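Long-range contacts in GTPase-activating protein skywalker (PDB 6R82), which acts as a GTPase-activating protein for Rab35 that regulates the turnover of synaptic vesicle proteins, and is represented here by its TLDc domain: residues N151-K156 against D173-V178; C42-F47 against K134-G139; V24-Y29 against Y182-I187. One frame throughout, in Å; residues are numbered along the deposited sequence.

Contact 1: residues N151-K156 against D173-V178; sequences NIRFGK and DFEIRV
Phe-174 and Gly-155 form the hydrogen-bonded pair of an antiparallel β ladder in the curled sheet of the TLDc domain, and they illustrate how an aromatic ring can use a glycine on the next strand as its seat. Gly-155 N donates to Phe-174 O at 3.0 Å, and Phe-174 N returns a bond to Gly-155 O. From CB, the Phe-174 side chain starts with CG between the backbone N and the carbonyl carbon (chi1 55°), a choice that swings the ring across to strand 154-156. CG then lies 4.0 Å from Gly-155 O, and CD2 passes a little nearer the same oxygen. Farther out, CE2 meets Lys-156 O at 3.3 Å, the oxygen sitting at the ring edge. On the other side of the ring, CE1 and the tip CZ are 3.9 and 3.7 Å from Gly-155 CA, which stands over the ring face in a CH-pi contact; a β-carbon on Gly-155 would collide with CZ. Outside the pair, Phe-69 meets the ring edge-to-face. Replacing Phe-174 with an alanine would probably leave a gap over Gly-155 CA and rob Phe-69 of its aromatic partner. On the other face of the sheet, Phe-154 CE1 packs against Glu-175 CG at 3.6 Å, while Arg-153 CG covers the centre of one face of the Phe-154 ring. Arg-153 and Glu-175 also pair by charge, though in doubtful geometry. Beyond the Phe-154/Glu-175 pair, Ile-176 N donates to Arg-153 O at 2.9 Å, with an N-H...O angle of 170°.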
loop_
_atom_site.group_PDB
_atom_site.type_symbol
_atom_site.label_atom_id
_atom_site.label_comp_id
_atom_site.label_asym_id
_atom_site.label_seq_id
_atom_site.Cartn_x
_atom_site.Cartn_y
_atom_site.Cartn_z
ATOM N N ASN A 151 10.887 -6.177 9.566
ATOM C CA ASN A 151 11.763 -6.946 8.695
ATOM C C ASN A 151 11.137 -7.216 7.337
ATOM O O ASN A 151 11.794 -7.824 6.485
ATOM C CB ASN A 151 12.148 -8.273 9.359
ATOM C CG ASN A 151 12.827 -8.069 10.694
ATOM O OD1 ASN A 151 12.319 -8.496 11.734
ATOM N ND2 ASN A 151 13.972 -7.400 10.676
ATOM N N ILE A 152 9.897 -6.763 7.123
ATOM C CA ILE A 152 9.123 -7.010 5.906
ATOM C C ILE A 152 9.123 -8.506 5.616
ATOM O O ILE A 152 9.235 -8.935 4.459
ATOM C CB ILE A 152 9.652 -6.187 4.711
ATOM C CG1 ILE A 152 10.049 -4.784 5.171
ATOM C CG2 ILE A 152 8.577 -6.072 3.626
ATOM C CD1 ILE A 152 10.207 -3.779 4.035
ATOM N N ARG A 153 9.011 -9.306 6.680
ATOM C CA ARG A 153 8.966 -10.752 6.557
ATOM C C ARG A 153 7.581 -11.309 6.871
ATOM O O ARG A 153 7.043 -12.089 6.078
ATOM C CB ARG A 153 10.021 -11.387 7.464
ATOM C CG ARG A 153 9.735 -12.842 7.793
ATOM C CD ARG A 153 10.907 -13.516 8.513
ATOM N NE ARG A 153 12.066 -13.758 7.648
ATOM C CZ ARG A 153 12.054 -14.434 6.494
ATOM N NH1 ARG A 153 10.941 -14.993 6.029
ATOM N NH2 ARG A 153 13.183 -14.572 5.804
ATOM N N PHE A 154 6.968 -10.900 7.990
ATOM C CA PHE A 154 5.642 -11.373 8.364
ATOM C C PHE A 154 4.662 -10.211 8.438
ATOM O O PHE A 154 5.038 -9.073 8.730
ATOM C CB PHE A 154 5.635 -12.093 9.726
ATOM C CG PHE A 154 6.584 -13.250 9.823
ATOM C CD1 PHE A 154 6.479 -14.322 8.956
ATOM C CD2 PHE A 154 7.576 -13.269 10.798
ATOM C CE1 PHE A 154 7.350 -15.392 9.037
ATOM C CE2 PHE A 154 8.455 -14.343 10.888
ATOM C CZ PHE A 154 8.337 -15.405 10.005
ATOM N N GLY A 155 3.385 -10.522 8.220
ATOM C CA GLY A 155 2.349 -9.517 8.238
ATOM C C GLY A 155 0.999 -10.125 8.544
ATOM O O GLY A 155 0.840 -11.345 8.614
ATOM N N LYS A 156 0.019 -9.247 8.723
ATOM C CA LYS A 156 -1.332 -9.653 9.065
ATOM C C LYS A 156 -2.311 -8.857 8.217
ATOM O O LYS A 156 -1.969 -7.816 7.650
ATOM C CB LYS A 156 -1.626 -9.439 10.557
ATOM C CG LYS A 156 -0.669 -10.181 11.497
ATOM C CD LYS A 156 -1.104 -10.050 12.953
ATOM C CE LYS A 156 -0.518 -8.812 13.622
ATOM N NZ LYS A 156 0.603 -9.159 14.554
ATOM N N ASP A 173 -3.003 -14.026 8.433
ATOM C CA ASP A 173 -1.579 -13.727 8.435
ATOM C C ASP A 173 -0.974 -14.112 7.093
ATOM O O ASP A 173 -1.604 -14.777 6.267
ATOM C CB ASP A 173 -0.841 -14.496 9.539
ATOM C CG ASP A 173 -1.590 -14.509 10.850
ATOM O OD1 ASP A 173 -2.179 -13.466 11.217
ATOM O OD2 ASP A 173 -1.591 -15.568 11.513
ATOM N N PHE A 174 0.281 -13.717 6.899
ATOM C CA PHE A 174 0.995 -14.080 5.687
ATOM C C PHE A 174 2.480 -13.858 5.902
ATOM O O PHE A 174 2.898 -13.114 6.793
ATOM C CB PHE A 174 0.500 -13.282 4.467
ATOM C CG PHE A 174 0.550 -11.779 4.641
ATOM C CD1 PHE A 174 1.674 -11.055 4.265
ATOM C CD2 PHE A 174 -0.535 -11.092 5.170
ATOM C CE1 PHE A 174 1.714 -9.677 4.427
ATOM C CE2 PHE A 174 -0.500 -9.724 5.333
ATOM C CZ PHE A 174 0.626 -9.013 4.965
ATOM N N GLU A 175 3.270 -14.535 5.081
ATOM C CA GLU A 175 4.685 -14.255 4.939
ATOM C C GLU A 175 4.913 -13.647 3.564
ATOM O O GLU A 175 4.305 -14.077 2.578
ATOM C CB GLU A 175 5.533 -15.512 5.100
ATOM C CG GLU A 175 6.963 -15.216 5.500
ATOM C CD GLU A 175 7.882 -16.393 5.287
ATOM O OE1 GLU A 175 7.392 -17.448 4.835
ATOM O OE2 GLU A 175 9.092 -16.267 5.570
ATOM N N ILE A 176 5.786 -12.648 3.506
ATOM C CA ILE A 176 6.018 -11.882 2.289
ATOM C C ILE A 176 7.083 -12.588 1.463
ATOM O O ILE A 176 8.220 -12.756 1.915
ATOM C CB ILE A 176 6.432 -10.440 2.615
ATOM C CG1 ILE A 176 5.256 -9.710 3.267
ATOM C CG2 ILE A 176 6.905 -9.713 1.350
ATOM C CD1 ILE A 176 5.577 -9.120 4.622
ATOM N N ARG A 177 6.711 -13.013 0.257
ATOM C CA ARG A 177 7.706 -13.524 -0.675
ATOM C C ARG A 177 8.440 -12.379 -1.359
ATOM O O ARG A 177 9.671 -12.377 -1.437
ATOM C CB ARG A 177 7.054 -14.434 -1.712
ATOM C CG ARG A 177 8.062 -15.279 -2.468
ATOM C CD ARG A 177 7.497 -15.794 -3.780
ATOM N NE ARG A 177 6.215 -16.472 -3.603
ATOM C CZ ARG A 177 5.707 -17.348 -4.468
ATOM N NH1 ARG A 177 6.379 -17.661 -5.573
ATOM N NH2 ARG A 177 4.530 -17.915 -4.229
ATOM N N VAL A 178 7.698 -11.394 -1.859
ATOM C CA VAL A 178 8.306 -10.184 -2.400
ATOM C C VAL A 178 7.351 -9.018 -2.183
ATOM O O VAL A 178 6.125 -9.159 -2.269
ATOM C CB VAL A 178 8.703 -10.364 -3.884
ATOM C CG1 VAL A 178 7.536 -10.876 -4.686
ATOM C CG2 VAL A 178 9.241 -9.051 -4.473
#

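Contact 2: residues C42-F47 against K134-G139; sequences CSLTTF and KMITIG
Phe-47 and Ile-136 approach from opposite directions, the Ile-136 CD1 methyl coming obliquely to the ring, 3.4 Å from Phe-47 CE1. This is a helix-on-sheet contact of the TLDc domain, in which the first turn of helix 44-51 is set against strand 135-138, and it exemplifies how a few apolar branches can join the two kinds of structure. Each partner extends toward the other by the same device: Phe-47 holds CG anti to its backbone nitrogen (chi1 173°), and Ile-136 does likewise with CG1 (chi1 -162°). CG1 is thereby directed at the helix, and its CD1 meets the ring, while CG2 forms the second branch. That second branch is used by Leu-44, one turn earlier on the helix, whose CD2 lies 4.2 Å from Ile-136 CG2. The other leucine methyl, CD1, turns to the main chain instead and comes within 3.6 Å of Met-135 C. Leu-44 thus divides its two methyls between a side chain and the backbone of the strand. Ser-43 occupies the N-cap of the helix, and Phe-47 N closes the first helical turn on Ser-43 O at 2.9 Å. Around the contact, Trp-77 meets the Phe-47 ring edge-to-face and also touches Ile-136, while Leu-179 and Val-181 of strand 173-185 pack on Phe-47. Between these two segments the adhesion is therefore of van der Waals and hydrophobic kind, dependent on the burial and fit of these branches rather than on any directional polar bond.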
loop_
_atom_site.group_PDB
_atom_site.type_symbol
_atom_site.label_atom_id
_atom_site.label_comp_id
_atom_site.label_asym_id
_atom_site.label_seq_id
_atom_site.Cartn_x
_atom_site.Cartn_y
_atom_site.Cartn_z
ATOM N N CYS A 42 15.752 -5.728 3.023
ATOM C CA CYS A 42 14.451 -6.189 3.471
ATOM C C CYS A 42 14.261 -5.673 4.901
ATOM O O CYS A 42 14.400 -6.411 5.884
ATOM C CB CYS A 42 14.345 -7.710 3.383
ATOM S SG CYS A 42 12.689 -8.295 3.035
ATOM N N SER A 43 13.936 -4.384 5.005
ATOM C CA SER A 43 13.727 -3.741 6.296
ATOM C C SER A 43 12.982 -2.430 6.084
ATOM O O SER A 43 13.110 -1.792 5.033
ATOM C CB SER A 43 15.052 -3.462 7.005
ATOM O OG SER A 43 15.841 -2.564 6.241
ATOM N N LEU A 44 12.226 -2.023 7.108
ATOM C CA LEU A 44 11.553 -0.734 7.040
ATOM C C LEU A 44 12.558 0.390 6.862
ATOM O O LEU A 44 12.285 1.352 6.143
ATOM C CB LEU A 44 10.702 -0.518 8.287
ATOM C CG LEU A 44 9.443 -1.385 8.295
ATOM C CD1 LEU A 44 8.524 -0.961 9.412
ATOM C CD2 LEU A 44 8.704 -1.315 6.962
ATOM N N THR A 45 13.745 0.256 7.460
ATOM C CA THR A 45 14.766 1.295 7.357
ATOM C C THR A 45 15.195 1.536 5.905
ATOM O O THR A 45 15.285 2.687 5.458
ATOM C CB THR A 45 15.971 0.924 8.224
ATOM O OG1 THR A 45 15.556 0.819 9.595
ATOM C CG2 THR A 45 17.050 1.991 8.098
ATOM N N THR A 46 15.471 0.468 5.149
ATOM C CA THR A 46 15.818 0.678 3.743
ATOM C C THR A 46 14.593 1.047 2.914
ATOM O O THR A 46 14.713 1.803 1.940
ATOM C CB THR A 46 16.514 -0.554 3.149
ATOM O OG1 THR A 46 15.651 -1.695 3.225
ATOM C CG2 THR A 46 17.805 -0.848 3.906
ATOM N N PHE A 47 13.416 0.546 3.291
ATOM C CA PHE A 47 12.167 0.941 2.638
ATOM C C PHE A 47 11.966 2.460 2.691
ATOM O O PHE A 47 11.703 3.100 1.662
ATOM C CB PHE A 47 11.006 0.197 3.312
ATOM C CG PHE A 47 9.627 0.622 2.860
ATOM C CD1 PHE A 47 8.960 1.660 3.492
ATOM C CD2 PHE A 47 8.967 -0.076 1.853
ATOM C CE1 PHE A 47 7.683 2.032 3.100
ATOM C CE2 PHE A 47 7.689 0.279 1.457
ATOM C CZ PHE A 47 7.043 1.338 2.080
ATOM N N LYS A 134 8.727 0.042 13.902
ATOM C CA LYS A 134 8.347 -1.343 14.145
ATOM C C LYS A 134 7.381 -1.899 13.108
ATOM O O LYS A 134 7.321 -3.124 12.938
ATOM C CB LYS A 134 7.699 -1.487 15.533
ATOM C CG LYS A 134 8.581 -1.042 16.719
ATOM C CD LYS A 134 9.935 -1.703 16.694
ATOM C CE LYS A 134 9.921 -3.002 17.496
ATOM N NZ LYS A 134 11.168 -3.796 17.263
ATOM N N MET A 135 6.611 -1.046 12.433
ATOM C CA MET A 135 5.567 -1.554 11.551
ATOM C C MET A 135 5.157 -0.505 10.529
ATOM O O MET A 135 5.337 0.703 10.718
ATOM C CB MET A 135 4.328 -1.990 12.340
ATOM C CG MET A 135 3.672 -0.857 13.099
ATOM S SD MET A 135 2.486 0.108 12.123
ATOM C CE MET A 135 2.713 1.758 12.808
ATOM N N ILE A 136 4.551 -1.000 9.460
ATOM C CA ILE A 136 3.862 -0.191 8.473
ATOM C C ILE A 136 2.465 -0.778 8.328
ATOM O O ILE A 136 2.308 -2.002 8.287
ATOM C CB ILE A 136 4.636 -0.175 7.138
ATOM C CG1 ILE A 136 4.200 0.987 6.266
ATOM C CG2 ILE A 136 4.528 -1.500 6.385
ATOM C CD1 ILE A 136 5.370 1.661 5.588
ATOM N N THR A 137 1.444 0.080 8.321
ATOM C CA THR A 137 0.072 -0.409 8.263
ATOM C C THR A 137 -0.760 0.492 7.360
ATOM O O THR A 137 -0.464 1.679 7.195
ATOM C CB THR A 137 -0.564 -0.507 9.672
ATOM O OG1 THR A 137 -1.867 -1.105 9.594
ATOM C CG2 THR A 137 -0.701 0.853 10.299
ATOM N N ILE A 138 -1.805 -0.091 6.767
ATOM C CA ILE A 138 -2.718 0.623 5.875
ATOM C C ILE A 138 -4.140 0.171 6.176
ATOM O O ILE A 138 -4.421 -1.031 6.185
ATOM C CB ILE A 138 -2.394 0.365 4.389
ATOM C CG1 ILE A 138 -0.951 0.767 4.064
ATOM C CG2 ILE A 138 -3.409 1.076 3.484
ATOM C CD1 ILE A 138 -0.462 0.209 2.760
ATOM N N GLY A 139 -5.039 1.126 6.393
ATOM C CA GLY A 139 -6.427 0.809 6.666
ATOM C C GLY A 139 -6.681 0.451 8.116
ATOM O O GLY A 139 -6.419 -0.678 8.549
#

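Contact 3: residues V24-Y29 against Y182-I187; sequences VRITMY and YGFVGI
Ile-26 and Phe-184 supply the aromatic part of this surface contact, a CH-pi interaction in which Ile-26 CG2 stands over one ring face, 3.7 Å from the Phe-184 centroid and 15° off the ring normal. The two side chains run at about a right angle, and Trp-19, Leu-22 and Pro-56 also pack on Phe-184. Plain apolar packing continues at the base of the ring, where Tyr-29 CB lies 4.0 Å from Phe-184 CB. Polar backbone atoms meet Tyr-29 next. With CG anti to the carbonyl carbon (chi1 -68°), its ring lies alongside the end of the chain, so that Val-185 O falls at the ring edge, 3.5 Å from Tyr-29 CD1, and Ile-187 N lies near the ring plane too. Gly-186 O comes 3.6 Å from Tyr-29 CE1, and a side chain on Gly-186 would point toward this ring. Hydrogen bonds act within the loop: Val-24 O is gripped twice, by Thr-27 N and by Thr-27 OG1, the latter at 2.6 Å, and Tyr-29 N bonds Ile-26 O at 3.0 Å. The two i+3 to i backbone bonds close overlapping β-turns, 24-27 and 26-29, which present Ile-26 and Tyr-29 to Phe-184. The whole is β-turn packing against the antiparallel TLDc sheet, setting the loop that leads into strand 30-36 against the end of its neighbour, strand 173-185.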
loop_
_atom_site.group_PDB
_atom_site.type_symbol
_atom_site.label_atom_id
_atom_site.label_comp_id
_atom_site.label_asym_id
_atom_site.label_seq_id
_atom_site.Cartn_x
_atom_site.Cartn_y
_atom_site.Cartn_z
ATOM N N VAL A 24 -7.846 8.941 -12.279
ATOM C CA VAL A 24 -7.720 9.090 -13.727
ATOM C C VAL A 24 -6.504 9.945 -14.087
ATOM O O VAL A 24 -5.789 9.644 -15.046
ATOM C CB VAL A 24 -9.038 9.642 -14.318
ATOM C CG1 VAL A 24 -9.401 11.003 -13.709
ATOM C CG2 VAL A 24 -8.956 9.732 -15.834
ATOM N N ARG A 25 -6.206 10.991 -13.303
ATOM C CA ARG A 25 -5.063 11.837 -13.664
ATOM C C ARG A 25 -3.738 11.091 -13.544
ATOM O O ARG A 25 -2.771 11.439 -14.232
ATOM C CB ARG A 25 -5.023 13.102 -12.804
ATOM C CG ARG A 25 -4.510 12.893 -11.379
ATOM C CD ARG A 25 -4.869 14.103 -10.499
ATOM N NE ARG A 25 -4.292 13.985 -9.162
ATOM C CZ ARG A 25 -4.857 13.319 -8.162
ATOM N NH1 ARG A 25 -6.029 12.716 -8.331
ATOM N NH2 ARG A 25 -4.252 13.261 -6.985
ATOM N N ILE A 26 -3.674 10.077 -12.677
ATOM C CA ILE A 26 -2.433 9.346 -12.453
ATOM C C ILE A 26 -2.111 8.424 -13.625
ATOM O O ILE A 26 -0.934 8.125 -13.877
ATOM C CB ILE A 26 -2.528 8.563 -11.126
ATOM C CG1 ILE A 26 -2.820 9.520 -9.964
ATOM C CG2 ILE A 26 -1.233 7.812 -10.837
ATOM C CD1 ILE A 26 -1.823 10.644 -9.860
ATOM N N THR A 27 -3.139 7.955 -14.361
ATOM C CA THR A 27 -2.923 7.020 -15.467
ATOM C C THR A 27 -2.094 7.610 -16.599
ATOM O O THR A 27 -1.635 6.852 -17.467
ATOM C CB THR A 27 -4.260 6.538 -16.034
ATOM O OG1 THR A 27 -5.017 7.667 -16.487
ATOM C CG2 THR A 27 -5.048 5.804 -14.976
ATOM N N MET A 28 -1.888 8.928 -16.620
ATOM C CA MET A 28 -1.091 9.568 -17.662
ATOM C C MET A 28 0.389 9.658 -17.309
ATOM O O MET A 28 1.168 10.175 -18.111
ATOM C CB MET A 28 -1.639 10.967 -17.954
ATOM C CG MET A 28 -3.011 10.933 -18.644
ATOM S SD MET A 28 -3.053 9.873 -20.134
ATOM C CE MET A 28 -2.171 10.904 -21.316
ATOM N N TYR A 29 0.794 9.164 -16.141
ATOM C CA TYR A 29 2.184 9.192 -15.701
ATOM C C TYR A 29 2.848 7.823 -15.889
ATOM O O TYR A 29 2.189 6.806 -16.136
ATOM C CB TYR A 29 2.253 9.647 -14.230
ATOM C CG TYR A 29 1.847 11.096 -14.053
ATOM C CD1 TYR A 29 2.782 12.110 -14.172
ATOM C CD2 TYR A 29 0.532 11.449 -13.783
ATOM C CE1 TYR A 29 2.428 13.440 -14.026
ATOM C CE2 TYR A 29 0.162 12.777 -13.634
ATOM C CZ TYR A 29 1.122 13.767 -13.757
ATOM O OH TYR A 29 0.791 15.084 -13.605
ATOM N N TYR A 182 5.921 1.100 -6.274
ATOM C CA TYR A 182 6.049 1.902 -7.483
ATOM C C TYR A 182 5.722 3.352 -7.171
ATOM O O TYR A 182 4.835 3.630 -6.362
ATOM C CB TYR A 182 5.110 1.388 -8.593
ATOM C CG TYR A 182 5.489 0.007 -9.087
ATOM C CD1 TYR A 182 5.013 -1.135 -8.446
ATOM C CD2 TYR A 182 6.338 -0.153 -10.173
ATOM C CE1 TYR A 182 5.376 -2.409 -8.881
ATOM C CE2 TYR A 182 6.713 -1.420 -10.608
ATOM C CZ TYR A 182 6.223 -2.543 -9.959
ATOM O OH TYR A 182 6.584 -3.799 -10.396
ATOM N N GLY A 183 6.450 4.271 -7.811
ATOM C CA GLY A 183 6.070 5.660 -7.884
ATOM C C GLY A 183 5.642 6.050 -9.291
ATOM O O GLY A 183 5.460 5.208 -10.172
ATOM N N PHE A 184 5.487 7.358 -9.495
ATOM C CA PHE A 184 5.020 7.871 -10.783
ATOM C C PHE A 184 5.818 9.106 -11.164
ATOM O O PHE A 184 5.971 10.024 -10.351
ATOM C CB PHE A 184 3.518 8.198 -10.736
ATOM C CG PHE A 184 2.663 7.024 -10.365
ATOM C CD1 PHE A 184 2.465 6.687 -9.031
ATOM C CD2 PHE A 184 2.079 6.231 -11.347
ATOM C CE1 PHE A 184 1.700 5.593 -8.682
ATOM C CE2 PHE A 184 1.296 5.136 -10.998
ATOM C CZ PHE A 184 1.110 4.816 -9.661
ATOM N N VAL A 185 6.308 9.140 -12.403
ATOM C CA VAL A 185 7.102 10.264 -12.875
ATOM C C VAL A 185 6.450 10.836 -14.128
ATOM O O VAL A 185 5.679 10.167 -14.818
ATOM C CB VAL A 185 8.579 9.875 -13.147
ATOM C CG1 VAL A 185 9.282 9.432 -11.839
ATOM C CG2 VAL A 185 8.676 8.777 -14.198
ATOM N N GLY A 186 6.752 12.105 -14.401
ATOM C CA GLY A 186 6.367 12.711 -15.663
ATOM C C GLY A 186 5.663 14.050 -15.591
ATOM O O GLY A 186 4.873 14.374 -16.485
ATOM N N ILE A 187 5.946 14.841 -14.558
ATOM C CA ILE A 187 5.333 16.161 -14.384
ATOM C C ILE A 187 5.471 17.052 -15.631
ATOM O O ILE A 187 6.557 17.154 -16.222
ATOM C CB ILE A 187 5.933 16.899 -13.179
ATOM C CG1 ILE A 187 5.453 16.299 -11.864
ATOM C CG2 ILE A 187 5.536 18.351 -13.229
ATOM C CD1 ILE A 187 6.281 16.794 -10.683
#

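From the N terminus, the chain passes helices 5-11 and 13-18 and reaches 24-29, the first half of contact 3, which waits for the last six residues. Within that long loop, contact 2 opens at 42-47 and closes at 134-139, bringing helix 44-51 onto strand 135-138. Contact 1 follows in series, opening at 151-156 and closing at 173-178, so both shorter loops lie within the longest and none cross. Contacts 1 and 2 touch, Ile-152 meeting Ser-43 and Leu-44. Strand 173-185 serves contacts 1 and 3: its first part joins strand 154-156, its last part the loop before strand 30-36, and the two centres lie about 28 Å apart, on opposite sides of the chain's centre.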